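Local atomic coordinates of phosphoribosylformylglycinamidine synthase, purS subunit (Thermotoga maritima, PDB entry 1VQ3), a protein that forms the small PurS subunit of phosphoribosylformylglycinamidine synthase, an elongated alpha+beta chain that assembles here as a tetramer. Residues C[71-76]-C[89-94]. Sequence-based numbering, arbitrary orientation.
Sequences EIVKKA and YEVREL
Val73 and Val91 meet where helix 66-81 packs on the antiparallel three-stranded sheet of this PurS alpha+beta fold, joining the helix to strand 87-93, an edge strand of the sheet within this chain. Their CA atoms, the closest pair between the segments, lie 8.1 Å apart, and only 144 Å² is buried in all, so a few side chains carry the contact.

The apolar part is a tip-to-tip meeting of two valines. Val73 CG1 lies 3.9 Å from Val91 CG2 and 4.0 Å from Val91 CG1, touching both branches of its partner with one methyl. In Val73 this methyl stands anti to the backbone N (chi1 170°), which places CG1, not CG2, against Val91. Phe18 of the central strand 15-24 packs against both valines, tying the pair into the core. Val91 CG2 also sits at the edge of the Tyr89 ring, in its plane.

The second touch is van der Waals, with no hydrogen bond between the segments. Lys74 and Tyr89 cross at about a right angle, and Tyr89 OH comes 4.0 Å from Lys74 CG. Tyr89 leaves the strand toward the helix, and with CG between the backbone N and the carbonyl carbon (chi1 74°) its hydroxyl lies beside the lysine chain.

Polar ends are satisfied elsewhere. Tyr89 OH hydrogen-bonds to His12 O of the second subunit, and Lys74 NZ to Glu64 O of that same subunit, placing this edge at a subunit interface. Within the helix, the lysine bends at chi3 and forms a salt bridge one turn back: Lys74 NZ lies 3.0 Å from Glu71 OE2, on its syn side and 27° out of the carboxylate plane.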
loop_
_atom_site.group_PDB
_atom_site.type_symbol
_atom_site.label_atom_id
_atom_site.label_comp_id
_atom_site.label_asym_id
_atom_site.label_seq_id
_atom_site.Cartn_x
_atom_site.Cartn_y
_atom_site.Cartn_z
ATOM N N GLU C 71 11.214 -2.038 19.556
ATOM C CA GLU C 71 10.666 -1.265 20.675
ATOM C C GLU C 71 11.365 0.080 20.812
ATOM O O GLU C 71 10.737 1.093 21.085
ATOM C CB GLU C 71 10.749 -2.080 21.985
ATOM C CG GLU C 71 9.864 -3.325 21.955
ATOM C CD GLU C 71 8.388 -2.980 21.758
ATOM O OE1 GLU C 71 7.879 -2.153 22.510
ATOM O OE2 GLU C 71 7.733 -3.539 20.870
ATOM N N ILE C 72 12.679 0.114 20.594
ATOM C CA ILE C 72 13.418 1.350 20.683
ATOM C C ILE C 72 13.000 2.325 19.586
ATOM O O ILE C 72 12.875 3.545 19.818
ATOM C CB ILE C 72 14.959 1.043 20.657
ATOM C CG1 ILE C 72 15.402 0.471 22.011
ATOM C CG2 ILE C 72 15.710 2.278 20.369
ATOM C CD1 ILE C 72 16.726 -0.287 21.930
ATOM N N VAL C 73 12.771 1.792 18.392
ATOM C CA VAL C 73 12.320 2.612 17.273
ATOM C C VAL C 73 10.985 3.272 17.592
ATOM O O VAL C 73 10.830 4.435 17.375
ATOM C CB VAL C 73 12.155 1.820 15.968
ATOM C CG1 VAL C 73 11.438 2.719 14.880
ATOM C CG2 VAL C 73 13.512 1.347 15.469
ATOM N N LYS C 74 10.031 2.497 18.072
ATOM C CA LYS C 74 8.773 3.046 18.503
ATOM C C LYS C 74 8.959 4.098 19.618
ATOM O O LYS C 74 8.336 5.124 19.595
ATOM C CB LYS C 74 7.862 1.967 19.014
ATOM C CG LYS C 74 7.343 0.986 17.955
ATOM C CD LYS C 74 6.195 0.151 18.519
ATOM C CE LYS C 74 6.622 -0.703 19.662
ATOM N NZ LYS C 74 5.559 -1.584 20.174
ATOM N N LYS C 75 9.828 3.856 20.584
ATOM C CA LYS C 75 10.101 4.882 21.602
ATOM C C LYS C 75 10.633 6.182 20.998
ATOM O O LYS C 75 10.246 7.304 21.413
ATOM C CB LYS C 75 11.079 4.341 22.658
ATOM C CG LYS C 75 10.540 3.209 23.463
ATOM N N ALA C 76 11.538 6.053 20.019
ATOM C CA ALA C 76 12.075 7.242 19.305
ATOM C C ALA C 76 10.967 8.044 18.649
ATOM O O ALA C 76 10.963 9.253 18.697
ATOM C CB ALA C 76 13.103 6.878 18.259
ATOM N N TYR C 89 2.665 6.968 11.327
ATOM C CA TYR C 89 3.948 6.412 10.898
ATOM C C TYR C 89 3.944 4.926 10.703
ATOM O O TYR C 89 3.186 4.203 11.365
ATOM C CB TYR C 89 5.042 6.789 11.887
ATOM C CG TYR C 89 5.055 6.076 13.232
ATOM C CD1 TYR C 89 4.216 6.477 14.270
ATOM C CD2 TYR C 89 5.932 5.034 13.473
ATOM C CE1 TYR C 89 4.282 5.886 15.487
ATOM C CE2 TYR C 89 5.981 4.399 14.690
ATOM C CZ TYR C 89 5.171 4.857 15.711
ATOM O OH TYR C 89 5.218 4.270 16.942
ATOM N N GLU C 90 4.849 4.492 9.809
ATOM C CA GLU C 90 5.045 3.108 9.510
ATOM C C GLU C 90 6.515 2.816 9.607
ATOM O O GLU C 90 7.321 3.619 9.148
ATOM C CB GLU C 90 4.613 2.822 8.083
ATOM C CG GLU C 90 3.132 2.877 7.875
ATOM C CD GLU C 90 2.748 2.912 6.400
ATOM O OE1 GLU C 90 2.890 3.982 5.804
ATOM O OE2 GLU C 90 2.280 1.873 5.870
ATOM N N VAL C 91 6.838 1.690 10.229
ATOM C CA VAL C 91 8.199 1.205 10.387
ATOM C C VAL C 91 8.413 -0.050 9.524
ATOM O O VAL C 91 7.617 -0.949 9.544
ATOM C CB VAL C 91 8.446 0.822 11.835
ATOM C CG1 VAL C 91 9.849 0.321 12.044
ATOM C CG2 VAL C 91 8.176 2.013 12.787
ATOM N N ARG C 92 9.511 -0.097 8.799
ATOM C CA ARG C 92 9.919 -1.280 8.154
ATOM C C ARG C 92 11.412 -1.522 8.333
ATOM O O ARG C 92 12.193 -0.559 8.477
ATOM C CB ARG C 92 9.546 -1.204 6.691
ATOM C CG ARG C 92 10.273 -0.215 5.848
ATOM C CD ARG C 92 9.594 -0.023 4.508
ATOM N NE ARG C 92 10.429 0.808 3.666
ATOM C CZ ARG C 92 10.531 2.135 3.772
ATOM N NH1 ARG C 92 9.785 2.839 4.634
ATOM N NH2 ARG C 92 11.364 2.784 2.979
ATOM N N GLU C 93 11.789 -2.798 8.325
ATOM C CA GLU C 93 13.191 -3.177 8.371
ATOM C C GLU C 93 13.824 -2.792 7.053
ATOM O O GLU C 93 13.191 -2.892 5.989
ATOM C CB GLU C 93 13.342 -4.697 8.493
ATOM C CG GLU C 93 12.680 -5.294 9.707
ATOM C CD GLU C 93 12.700 -6.832 9.713
ATOM O OE1 GLU C 93 13.347 -7.472 8.838
ATOM O OE2 GLU C 93 12.035 -7.375 10.607
ATOM N N LEU C 94 15.072 -2.370 7.107
ATOM C CA LEU C 94 15.854 -2.124 5.913
ATOM C C LEU C 94 17.000 -3.127 5.829
ATOM O O LEU C 94 17.353 -3.733 6.845
ATOM C CB LEU C 94 16.482 -0.744 5.971
ATOM C CG LEU C 94 15.568 0.470 5.644
ATOM C CD1 LEU C 94 16.414 1.727 5.794
ATOM C CD2 LEU C 94 15.013 0.355 4.295
ATOM O OXT LEU C 94 17.611 -3.284 4.756
#